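Local coordinates for putative glycosyltransferase (Mannosyltransferase) involved in glycosylating the PBCV-1 major capsid protein (Paramecium bursaria Chlorella virus 1, PDB 2P6W), which probably transfers a sugar from a nucleotide-sugar donor during glycosylation of the viral major capsid protein, this chain being its manganese-binding N-terminal GT-A-type domain, at residues K17-I20 with Y21-K24; V29-Y32 with C33-G37; P47-E51 with E52-H56; T149-Y152 with E153-T156; K155-E159 with Y160-R164. One frame throughout, in Å; residues are numbered along the deposited sequence.

How the contacts relate
Along the chain the five contacts follow one another from contact 1 to contact 5, and each is local, made within one continuous run of residues. Contacts 1 and 2 sit on helix 20-36, their centres about 18 Å apart: the first at its N-terminal end, the second at its C-terminal end, just before strand 39-43. Contact 3 starts helix 52-57 and contact 4 starts helix 153-164; with centres about 13 Å apart they touch, Glu-52 meeting Tyr-152. Contact 5 continues helix 153-164 and shares Lys-155 and Thr-156 with contact 4. Contacts 1, 3 and 4 lie near residues that bind manganese or the nucleotide sugar. Contacts 2 and 5 have centres about 31 Å apart.

Contact 1: K17-I20 with Y21-K24; sequences KETI and YARK
Thr-19 lays its methyl against the ring of Tyr-21: CG2 comes to 3.4 Å from Tyr-21 CE2, and the two side chains run alongside each other in the same direction. The approach is oblique to the ring. The methyl gets there because it is anti to the backbone N of Thr-19 (OG1 at chi1 -61°), which leaves OG1 beside that N. One residue on, Ile-20 lies alongside Arg-23, its CD1 reaching the edge of the guanidinium 3.8 Å from Arg-23 NH2, close to the plane of that group. The other branch, Ile-20 CG2, meets the extended Lys-24 chain at CE, 4.0 Å away, the two crossing at a slant. Backbone bonds close the first turn of helix 20-36. Thr-19 is the N-cap residue, yet the bonds here come from its carbonyl and not from its hydroxyl: Arg-23 N donates to Thr-19 O at 3.2 Å, while Ala-22 N adds a weak bond to the same oxygen. Lys-24 N then reaches Ile-20 O at 3.1 Å. This helix follows strand 8-13 in the nucleotide-binding half of a GT-A-type domain, and Tyr-21 reaches the site: its side chain touches Asp-82, a manganese ligand, and its OH makes a weak bond with Arg-204, which binds the UDP sugar. Further out, Asp-205 OD1 accepts from Tyr-21 N at the start of the helix, Met-208 packs on both Tyr-21 and Lys-24, and Glu-27 holds the far end of Arg-23 in a salt bridge.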
# COMPACT_ATOMS: atom_id res chain seq x y z
N LYS A 17 -16.47 -7.26 6.99
CA LYS A 17 -17.03 -5.91 6.90
C LYS A 17 -17.32 -5.33 8.28
O LYS A 17 -17.56 -4.12 8.40
CB LYS A 17 -18.28 -5.88 6.03
CG LYS A 17 -19.46 -6.65 6.59
CD LYS A 17 -20.64 -6.61 5.63
CE LYS A 17 -21.74 -7.59 6.04
NZ LYS A 17 -22.13 -7.45 7.45
N GLU A 18 -17.30 -6.19 9.31
CA GLU A 18 -17.58 -5.75 10.69
C GLU A 18 -16.44 -4.93 11.31
O GLU A 18 -16.62 -4.31 12.38
CB GLU A 18 -17.89 -6.96 11.60
CG GLU A 18 -19.32 -7.51 11.44
CD GLU A 18 -19.55 -8.25 10.13
OE1 GLU A 18 -18.59 -8.87 9.62
OE2 GLU A 18 -20.70 -8.25 9.63
N THR A 19 -15.28 -4.92 10.66
CA THR A 19 -14.14 -4.23 11.20
C THR A 19 -14.30 -2.76 10.87
O THR A 19 -14.17 -2.35 9.72
CB THR A 19 -12.83 -4.80 10.65
OG1 THR A 19 -12.75 -6.19 11.03
CG2 THR A 19 -11.66 -4.06 11.23
N ILE A 20 -14.65 -1.98 11.90
CA ILE A 20 -15.04 -0.58 11.71
C ILE A 20 -13.92 0.30 11.15
O ILE A 20 -14.16 1.04 10.20
CB ILE A 20 -15.66 0.01 13.00
CG1 ILE A 20 -16.96 -0.73 13.32
CG2 ILE A 20 -15.92 1.52 12.87
CD1 ILE A 20 -17.97 -0.80 12.15
N TYR A 21 -12.71 0.20 11.69
CA TYR A 21 -11.66 1.09 11.18
C TYR A 21 -11.44 0.92 9.69
O TYR A 21 -11.18 1.90 8.98
CB TYR A 21 -10.34 0.93 11.93
CG TYR A 21 -9.52 -0.27 11.54
CD1 TYR A 21 -8.69 -0.26 10.40
CD2 TYR A 21 -9.52 -1.41 12.34
CE1 TYR A 21 -7.93 -1.37 10.04
CE2 TYR A 21 -8.75 -2.52 12.01
CZ TYR A 21 -7.95 -2.49 10.86
OH TYR A 21 -7.18 -3.60 10.56
N ALA A 22 -11.58 -0.31 9.20
CA ALA A 22 -11.33 -0.58 7.78
C ALA A 22 -12.48 -0.08 6.92
O ALA A 22 -12.27 0.31 5.77
CB ALA A 22 -11.09 -2.06 7.56
N ARG A 23 -13.70 -0.07 7.46
CA ARG A 23 -14.81 0.59 6.76
C ARG A 23 -14.46 2.06 6.57
O ARG A 23 -14.66 2.62 5.49
CB ARG A 23 -16.14 0.44 7.52
CG ARG A 23 -17.36 0.86 6.70
CD ARG A 23 -18.70 0.54 7.39
NE ARG A 23 -18.78 0.97 8.79
CZ ARG A 23 -18.93 2.23 9.19
NH1 ARG A 23 -18.99 3.22 8.31
NH2 ARG A 23 -19.01 2.50 10.49
N LYS A 24 -13.93 2.67 7.62
CA LYS A 24 -13.66 4.11 7.60
C LYS A 24 -12.51 4.47 6.68
O LYS A 24 -12.60 5.43 5.91
CB LYS A 24 -13.43 4.63 9.02
CG LYS A 24 -14.70 4.60 9.86
CD LYS A 24 -14.43 5.15 11.23
CE LYS A 24 -15.71 5.41 11.99
NZ LYS A 24 -15.34 6.21 13.18

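Contact 2: V29-Y32 with C33-G37; sequences VEEY and CSIHG
With CG anti to its backbone N (chi1 -178°), Tyr-32 swings its ring forward along helix 20-36, and His-36, one turn later, turns its own ring back to meet it (chi1 -57°). His-36 CD2 lies over one face of the tyrosine ring, toward its rim, and NE2 comes to 3.3 Å from Tyr-32 CE1. The planes are 53° apart, an oblique pairing. The same CD2 is 3.3 Å from Tyr-32 O, which lies at the edge of the imidazole. Ser-34 bends its OG back between its own N and carbonyl carbon to donate to Glu-31 O at 2.6 Å; that oxygen also takes the helical bond from Ile-35 N at 3.1 Å. Alongside, Ile-35 CD1 packs on the extended Glu-31 chain. The contact closes the helix of the beta-alpha-beta unit made with strands 8-13 and 39-43, and Gly-37 leaves it with positive phi. Val-29 and Cys-33 face Ile-10 and Phe-40 of those strands. Three polar ends reach residues 90-92: Glu-31 to Lys-90 NZ, Tyr-32 OH to Lys-92 O, and His-36 NE2 to Lys-90 O. Since that last acceptor is a carbonyl, His-36 NE2 probably carries a proton.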
# COMPACT_ATOMS: atom_id res chain seq x y z
N VAL A 29 -10.43 6.62 1.43
CA VAL A 29 -9.71 6.36 0.17
C VAL A 29 -10.64 6.49 -1.04
O VAL A 29 -10.28 7.13 -2.04
CB VAL A 29 -8.96 5.02 0.21
CG1 VAL A 29 -8.21 4.76 -1.12
CG2 VAL A 29 -7.96 5.01 1.36
N GLU A 30 -11.85 5.93 -0.94
CA GLU A 30 -12.81 6.03 -2.04
C GLU A 30 -13.11 7.51 -2.34
O GLU A 30 -13.14 7.95 -3.51
CB GLU A 30 -14.09 5.25 -1.72
CG GLU A 30 -15.03 5.12 -2.93
CD GLU A 30 -15.96 3.91 -2.88
OE1 GLU A 30 -16.13 3.29 -1.81
OE2 GLU A 30 -16.52 3.58 -3.96
N GLU A 31 -13.31 8.29 -1.27
CA GLU A 31 -13.61 9.70 -1.44
C GLU A 31 -12.44 10.37 -2.14
O GLU A 31 -12.62 11.14 -3.08
CB GLU A 31 -13.81 10.39 -0.09
CG GLU A 31 -14.10 11.88 -0.26
CD GLU A 31 -13.91 12.69 1.01
OE1 GLU A 31 -13.41 12.14 2.03
OE2 GLU A 31 -14.27 13.89 0.98
N TYR A 32 -11.24 10.06 -1.66
CA TYR A 32 -10.05 10.66 -2.24
C TYR A 32 -9.95 10.37 -3.75
O TYR A 32 -9.65 11.25 -4.56
CB TYR A 32 -8.81 10.17 -1.49
CG TYR A 32 -7.52 10.78 -2.00
CD1 TYR A 32 -7.21 12.12 -1.74
CD2 TYR A 32 -6.61 10.01 -2.73
CE1 TYR A 32 -6.03 12.69 -2.23
CE2 TYR A 32 -5.44 10.56 -3.22
CZ TYR A 32 -5.15 11.91 -2.97
OH TYR A 32 -3.99 12.46 -3.47
N CYS A 33 -10.21 9.12 -4.13
CA CYS A 33 -10.19 8.76 -5.54
C CYS A 33 -11.20 9.56 -6.36
O CYS A 33 -10.89 10.02 -7.46
CB CYS A 33 -10.44 7.27 -5.71
SG CYS A 33 -9.04 6.28 -5.14
N SER A 34 -12.40 9.76 -5.80
CA SER A 34 -13.45 10.52 -6.49
C SER A 34 -13.02 11.97 -6.73
O SER A 34 -13.33 12.55 -7.77
CB SER A 34 -14.76 10.45 -5.70
OG SER A 34 -14.74 11.33 -4.58
N ILE A 35 -12.29 12.55 -5.77
CA ILE A 35 -11.85 13.94 -5.88
C ILE A 35 -10.88 14.16 -7.06
O ILE A 35 -10.96 15.19 -7.76
CB ILE A 35 -11.27 14.46 -4.55
CG1 ILE A 35 -12.38 14.55 -3.49
CG2 ILE A 35 -10.59 15.86 -4.72
CD1 ILE A 35 -11.90 14.77 -2.06
N HIS A 36 -10.00 13.19 -7.29
CA HIS A 36 -8.92 13.37 -8.25
C HIS A 36 -9.08 12.54 -9.51
O HIS A 36 -8.23 12.61 -10.40
CB HIS A 36 -7.58 13.07 -7.58
CG HIS A 36 -7.35 13.93 -6.39
ND1 HIS A 36 -6.96 15.25 -6.49
CD2 HIS A 36 -7.56 13.69 -5.07
CE1 HIS A 36 -6.90 15.77 -5.27
NE2 HIS A 36 -7.26 14.85 -4.40
N GLY A 37 -10.14 11.74 -9.58
CA GLY A 37 -10.42 10.97 -10.78
C GLY A 37 -9.61 9.69 -10.84
O GLY A 37 -9.47 9.10 -11.92

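Contact 3: P47-E51 with E52-H56; sequences PLETE and EHALH
Glu-51 O takes the backbone N-H of Leu-55 at 2.9 Å, in a straight bond (161° at the hydrogen) that opens the first turn of helix 52-57. Glu-51 is the N-cap residue, and the loop after strand 39-43 wraps round this end of the helix. Leu-55 folds back over the loop: CD2 packs on Pro-47 CG at 3.7 Å, the two side chains crossing at about a right angle, while CD1 sits 3.4 Å from Thr-50 O. The leucine thus spreads its two methyls over different parts of the loop. Next to it, Ala-54 CB meets Glu-49 CB at 3.6 Å and also lies over the centre of the His-53 ring. A water joins the same two backbones, donating to Glu-49 O and, more weakly, to Ala-54 O. Beyond the turn, Glu-49 is fixed by a salt bridge to Arg-142 and Glu-52 bonds to the hydroxyl of Tyr-152. Pro-47 lies about 4 Å, side chain to side chain, from Phe-15, which binds the UDP sugar, so this surface turn probably borders the donor site. His-53 turns its ring back beside Glu-51 (chi1 73°), both side chains pointing the same way. Glu-51 CB comes to 3.6 Å from His-53 ND1, and the carboxylate plane stands 86° to the imidazole. The carboxylate carbon, Glu-51 CD, lies in the ring plane at its edge, 3.7 Å from His-53 CE1.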
# COMPACT_ATOMS: atom_id res chain seq x y z
N PRO A 47 -10.32 -14.26 2.16
CA PRO A 47 -9.18 -14.99 1.59
C PRO A 47 -9.37 -16.49 1.75
O PRO A 47 -9.89 -16.94 2.77
CB PRO A 47 -8.00 -14.51 2.44
CG PRO A 47 -8.46 -13.24 3.09
CD PRO A 47 -9.92 -13.38 3.27
N LEU A 48 -8.96 -17.24 0.73
CA LEU A 48 -8.97 -18.70 0.79
C LEU A 48 -7.82 -19.23 1.63
O LEU A 48 -7.94 -20.30 2.25
CB LEU A 48 -8.90 -19.31 -0.61
CG LEU A 48 -10.12 -19.21 -1.53
CD1 LEU A 48 -9.83 -19.99 -2.80
CD2 LEU A 48 -11.41 -19.73 -0.86
N GLU A 49 -6.70 -18.51 1.62
CA GLU A 49 -5.52 -18.86 2.41
C GLU A 49 -5.42 -17.87 3.56
O GLU A 49 -5.15 -16.69 3.35
CB GLU A 49 -4.25 -18.81 1.55
CG GLU A 49 -4.27 -19.83 0.41
CD GLU A 49 -3.08 -19.72 -0.52
OE1 GLU A 49 -1.93 -19.72 -0.05
OE2 GLU A 49 -3.32 -19.67 -1.75
N THR A 50 -5.67 -18.35 4.78
CA THR A 50 -5.86 -17.47 5.93
C THR A 50 -4.69 -17.40 6.92
O THR A 50 -4.79 -16.69 7.92
CB THR A 50 -7.12 -17.85 6.72
OG1 THR A 50 -7.08 -19.25 7.01
CG2 THR A 50 -8.38 -17.52 5.92
N GLU A 51 -3.61 -18.11 6.64
CA GLU A 51 -2.39 -18.00 7.47
C GLU A 51 -1.75 -16.61 7.33
O GLU A 51 -1.88 -15.95 6.29
CB GLU A 51 -1.37 -19.09 7.12
CG GLU A 51 -1.77 -20.50 7.54
CD GLU A 51 -0.75 -21.53 7.09
OE1 GLU A 51 0.27 -21.73 7.80
OE2 GLU A 51 -0.96 -22.16 6.02
N GLU A 52 -1.06 -16.18 8.38
CA GLU A 52 -0.45 -14.85 8.43
C GLU A 52 0.36 -14.51 7.18
O GLU A 52 0.18 -13.43 6.59
CB GLU A 52 0.41 -14.70 9.69
CG GLU A 52 1.06 -13.32 9.84
CD GLU A 52 1.87 -13.20 11.12
OE1 GLU A 52 1.23 -13.06 12.19
OE2 GLU A 52 3.12 -13.24 11.06
N HIS A 53 1.24 -15.41 6.76
CA HIS A 53 2.07 -15.13 5.57
C HIS A 53 1.20 -14.89 4.33
O HIS A 53 1.43 -13.93 3.57
CB HIS A 53 3.10 -16.24 5.31
CG HIS A 53 2.51 -17.51 4.79
ND1 HIS A 53 1.77 -18.37 5.59
CD2 HIS A 53 2.55 -18.08 3.56
CE1 HIS A 53 1.38 -19.40 4.86
NE2 HIS A 53 1.84 -19.25 3.63
N ALA A 54 0.20 -15.75 4.14
CA ALA A 54 -0.63 -15.71 2.96
C ALA A 54 -1.48 -14.43 2.94
O ALA A 54 -1.70 -13.83 1.88
CB ALA A 54 -1.51 -16.97 2.87
N LEU A 55 -1.91 -14.00 4.12
CA LEU A 55 -2.64 -12.75 4.26
C LEU A 55 -1.82 -11.56 3.82
O LEU A 55 -2.31 -10.69 3.10
CB LEU A 55 -3.16 -12.56 5.71
CG LEU A 55 -4.27 -13.53 6.15
CD1 LEU A 55 -4.56 -13.32 7.63
CD2 LEU A 55 -5.54 -13.41 5.30
N HIS A 56 -0.55 -11.52 4.23
CA HIS A 56 0.31 -10.41 3.85
C HIS A 56 0.53 -10.39 2.33
O HIS A 56 0.50 -9.33 1.70
CB HIS A 56 1.64 -10.49 4.58
CG HIS A 56 2.45 -9.25 4.43
ND1 HIS A 56 3.25 -9.02 3.32
CD2 HIS A 56 2.55 -8.15 5.21
CE1 HIS A 56 3.84 -7.84 3.45
NE2 HIS A 56 3.43 -7.29 4.59
O HOH W 1 -4.30 -14.86 1.32

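Contact 4: T149-Y152 with E153-T156; sequences TFPY and EQKT
Glu-153, the first residue of helix 153-164, sets its CB 3.7 Å from Tyr-152 C, and a bend in its chain at chi2 (-88°) carries the carboxylate to Thr-122 and Lys-125, which hold it; Arg-59, which binds the UDP sugar, forms only a long, weak ion pair with it. Gln-154 is next. Its backbone N donates to Pro-151 O at 3.2 Å, and its extended side chain crosses the proline ring at about a right angle, bringing NE2 to 3.6 Å from Pro-151 CB. Its other amide atom, OE1, accepts from Thr-122 N. This is the N-terminal turn of the helix, entered by a loop with a cis peptide bond before Pro-151 and with Tyr-152, at the N-cap, in a positive-phi conformation (69°). Lys-155 then reaches back over the loop. A bend in its chain at chi3 (56°) takes it past Pro-151, whose CD lies 3.7 Å from Lys-155 CB, and delivers the ammonium to two acceptors: NZ donates to Thr-149 OG1 at 2.7 Å and to Phe-150 O at 3.0 Å, the latter well out of the carbonyl plane. The lysine thus ties the loop to the helix, and Pro-146 O gives the Thr-149 hydroxyl a second partner. Last comes Thr-156, which grips Tyr-152 O twice: its N donates at 3.0 Å, and OG1 donates at 2.9 Å from above the carbonyl plane. Thr-156 itself is buried against Phe-57, Leu-141 and Trp-147, while the ring of Tyr-152 packs over the CA of Phe-150.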
# COMPACT_ATOMS: atom_id res chain seq x y z
N THR A 149 8.50 -16.30 5.14
CA THR A 149 8.82 -15.86 6.49
C THR A 149 8.69 -14.35 6.60
O THR A 149 8.86 -13.61 5.61
CB THR A 149 10.23 -16.33 6.97
OG1 THR A 149 11.27 -15.64 6.24
CG2 THR A 149 10.39 -17.84 6.81
N PHE A 150 8.38 -13.88 7.80
CA PHE A 150 8.22 -12.45 8.06
C PHE A 150 9.45 -11.65 7.60
O PHE A 150 10.60 -12.09 7.83
CB PHE A 150 8.01 -12.27 9.57
CG PHE A 150 7.81 -10.85 10.00
CD1 PHE A 150 6.53 -10.31 10.05
CD2 PHE A 150 8.89 -10.06 10.37
CE1 PHE A 150 6.33 -8.99 10.46
CE2 PHE A 150 8.70 -8.75 10.79
CZ PHE A 150 7.43 -8.21 10.82
N PRO A 151 9.24 -10.44 7.02
CA PRO A 151 7.97 -9.75 6.70
C PRO A 151 7.29 -10.05 5.35
O PRO A 151 6.59 -9.20 4.82
CB PRO A 151 8.37 -8.26 6.76
CG PRO A 151 9.78 -8.26 6.31
CD PRO A 151 10.41 -9.56 6.80
N TYR A 152 7.50 -11.25 4.80
CA TYR A 152 6.61 -11.77 3.73
C TYR A 152 6.75 -11.00 2.41
O TYR A 152 7.85 -10.97 1.87
CB TYR A 152 5.15 -11.81 4.21
CG TYR A 152 5.00 -12.45 5.57
CD1 TYR A 152 5.44 -13.73 5.80
CD2 TYR A 152 4.39 -11.75 6.62
CE1 TYR A 152 5.30 -14.33 7.05
CE2 TYR A 152 4.24 -12.33 7.88
CZ TYR A 152 4.69 -13.62 8.08
OH TYR A 152 4.56 -14.21 9.32
N GLU A 153 5.68 -10.42 1.87
CA GLU A 153 5.78 -9.71 0.59
C GLU A 153 6.78 -8.56 0.69
O GLU A 153 7.42 -8.18 -0.30
CB GLU A 153 4.40 -9.19 0.13
CG GLU A 153 4.42 -8.15 -1.01
CD GLU A 153 4.55 -6.71 -0.50
OE1 GLU A 153 4.65 -6.51 0.74
OE2 GLU A 153 4.53 -5.78 -1.34
N GLN A 154 6.91 -8.00 1.88
CA GLN A 154 7.81 -6.87 2.07
C GLN A 154 9.26 -7.29 1.86
O GLN A 154 10.05 -6.59 1.23
CB GLN A 154 7.59 -6.33 3.48
CG GLN A 154 8.40 -5.11 3.82
CD GLN A 154 7.92 -4.50 5.12
OE1 GLN A 154 6.91 -3.80 5.14
NE2 GLN A 154 8.64 -4.76 6.20
N LYS A 155 9.62 -8.45 2.42
CA LYS A 155 10.94 -9.03 2.22
C LYS A 155 11.13 -9.48 0.77
O LYS A 155 12.21 -9.36 0.20
CB LYS A 155 11.14 -10.21 3.19
CG LYS A 155 12.40 -11.01 2.88
CD LYS A 155 12.97 -11.75 4.10
CE LYS A 155 11.96 -12.68 4.76
NZ LYS A 155 12.64 -13.33 5.94
N THR A 156 10.05 -9.98 0.16
CA THR A 156 10.15 -10.49 -1.21
C THR A 156 10.42 -9.34 -2.18
O THR A 156 11.26 -9.45 -3.08
CB THR A 156 8.89 -11.25 -1.60
OG1 THR A 156 8.65 -12.26 -0.60
CG2 THR A 156 9.05 -11.88 -3.00

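Contact 5: K155-E159 with Y160-R164; sequences KTVYE and YVFPR
Phe-162 lays one face of its ring over the backbone of Val-157, with Val-157 O 3.4 Å from CD1, and its far rim meets the valine methyl CG1, which approaches CE1 to 3.5 Å. The Tyr-158 ring comes in from a different direction: its CD1 touches Phe-162 CD2 at 3.6 Å. The two rings meet rim to rim, their planes 67° apart, so neither covers the other's face. Phe-162 points back to both partners because CG is anti to its carbonyl carbon (chi1 -78°). Helix 153-164 widens here into a pi-type turn, and two of its bonds span five residues instead of four. Thr-156 O accepts both Tyr-160 N, the usual four-residue bond, and Val-161 N, the first of the longer ones, each at 2.9 Å; Val-157 O takes Phe-162 N, the second, at 3.0 Å. The axes of the two short helical pieces diverge by 19°. Pro-163, which has no N-H to give, adds a kink, setting CG 3.4 Å from Glu-159 O. At the C-terminal side, Arg-164 folds back so that its guanidinium lies over the Tyr-160 ring, NH1 above the ring centre; the nitrogen above the ring is also the one bonded to Tyr-160 O, at 2.9 Å. Glu-159 is tied to the hydroxyl of Tyr-118. The apolar side of the helix is buried: Val-161 packs on Ile-134 and Val-138 of helix 132-140, and Phe-162 stacks with Tyr-169 of strand 169-172 and touches Tyr-107 and Thr-109 of strand 107-110.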
# COMPACT_ATOMS: atom_id res chain seq x y z
N LYS A 155 9.62 -8.45 2.42
CA LYS A 155 10.94 -9.03 2.22
C LYS A 155 11.13 -9.48 0.77
O LYS A 155 12.21 -9.36 0.20
CB LYS A 155 11.14 -10.21 3.19
CG LYS A 155 12.40 -11.01 2.88
CD LYS A 155 12.97 -11.75 4.10
CE LYS A 155 11.96 -12.68 4.76
NZ LYS A 155 12.64 -13.33 5.94
N THR A 156 10.05 -9.98 0.16
CA THR A 156 10.15 -10.49 -1.21
C THR A 156 10.42 -9.34 -2.18
O THR A 156 11.26 -9.45 -3.08
CB THR A 156 8.89 -11.25 -1.60
OG1 THR A 156 8.65 -12.26 -0.60
CG2 THR A 156 9.05 -11.88 -3.00
N VAL A 157 9.70 -8.24 -2.01
CA VAL A 157 9.97 -7.07 -2.82
C VAL A 157 11.42 -6.60 -2.64
O VAL A 157 12.15 -6.41 -3.61
CB VAL A 157 8.95 -5.94 -2.52
CG1 VAL A 157 9.42 -4.61 -3.15
CG2 VAL A 157 7.60 -6.30 -3.07
N TYR A 158 11.84 -6.41 -1.40
CA TYR A 158 13.17 -5.85 -1.17
C TYR A 158 14.34 -6.77 -1.56
O TYR A 158 15.36 -6.30 -2.11
CB TYR A 158 13.29 -5.38 0.28
CG TYR A 158 14.51 -4.52 0.51
CD1 TYR A 158 14.57 -3.22 0.01
CD2 TYR A 158 15.61 -5.01 1.24
CE1 TYR A 158 15.69 -2.42 0.23
CE2 TYR A 158 16.72 -4.21 1.47
CZ TYR A 158 16.76 -2.94 0.95
OH TYR A 158 17.86 -2.14 1.17
N GLU A 159 14.20 -8.06 -1.26
CA GLU A 159 15.30 -9.02 -1.39
C GLU A 159 15.23 -9.96 -2.60
O GLU A 159 16.27 -10.56 -2.97
CB GLU A 159 15.43 -9.85 -0.12
CG GLU A 159 15.80 -9.02 1.12
CD GLU A 159 15.96 -9.86 2.37
OE1 GLU A 159 16.48 -11.00 2.25
OE2 GLU A 159 15.56 -9.40 3.46
N TYR A 160 14.04 -10.11 -3.18
CA TYR A 160 13.90 -10.91 -4.40
C TYR A 160 13.73 -10.00 -5.63
O TYR A 160 14.45 -10.15 -6.62
CB TYR A 160 12.72 -11.88 -4.29
CG TYR A 160 12.70 -12.91 -5.39
CD1 TYR A 160 13.33 -14.14 -5.22
CD2 TYR A 160 12.07 -12.65 -6.60
CE1 TYR A 160 13.33 -15.08 -6.23
CE2 TYR A 160 12.06 -13.58 -7.62
CZ TYR A 160 12.68 -14.79 -7.43
OH TYR A 160 12.69 -15.74 -8.44
N VAL A 161 12.80 -9.06 -5.55
CA VAL A 161 12.50 -8.24 -6.74
C VAL A 161 13.59 -7.22 -7.02
O VAL A 161 14.14 -7.14 -8.12
CB VAL A 161 11.13 -7.53 -6.63
CG1 VAL A 161 10.91 -6.59 -7.81
CG2 VAL A 161 10.00 -8.57 -6.60
N PHE A 162 13.90 -6.42 -6.00
CA PHE A 162 14.82 -5.30 -6.22
C PHE A 162 16.18 -5.71 -6.85
O PHE A 162 16.63 -5.06 -7.80
CB PHE A 162 15.02 -4.49 -4.94
CG PHE A 162 13.87 -3.55 -4.61
CD1 PHE A 162 12.70 -3.52 -5.38
CD2 PHE A 162 13.96 -2.72 -3.49
CE1 PHE A 162 11.65 -2.64 -5.04
CE2 PHE A 162 12.92 -1.87 -3.15
CZ PHE A 162 11.78 -1.82 -3.93
N PRO A 163 16.82 -6.78 -6.34
CA PRO A 163 18.09 -7.18 -6.97
C PRO A 163 17.99 -7.49 -8.45
O PRO A 163 18.99 -7.36 -9.17
CB PRO A 163 18.49 -8.44 -6.20
CG PRO A 163 17.88 -8.26 -4.87
CD PRO A 163 16.54 -7.62 -5.16
N ARG A 164 16.80 -7.86 -8.91
CA ARG A 164 16.61 -8.28 -10.29
C ARG A 164 16.22 -7.15 -11.23
O ARG A 164 16.18 -7.36 -12.45
CB ARG A 164 15.56 -9.40 -10.33
CG ARG A 164 16.03 -10.76 -9.78
CD ARG A 164 14.86 -11.73 -9.61
NE ARG A 164 15.33 -13.09 -9.31
CZ ARG A 164 15.86 -13.47 -8.16
NH1 ARG A 164 15.97 -12.61 -7.15
NH2 ARG A 164 16.29 -14.72 -8.00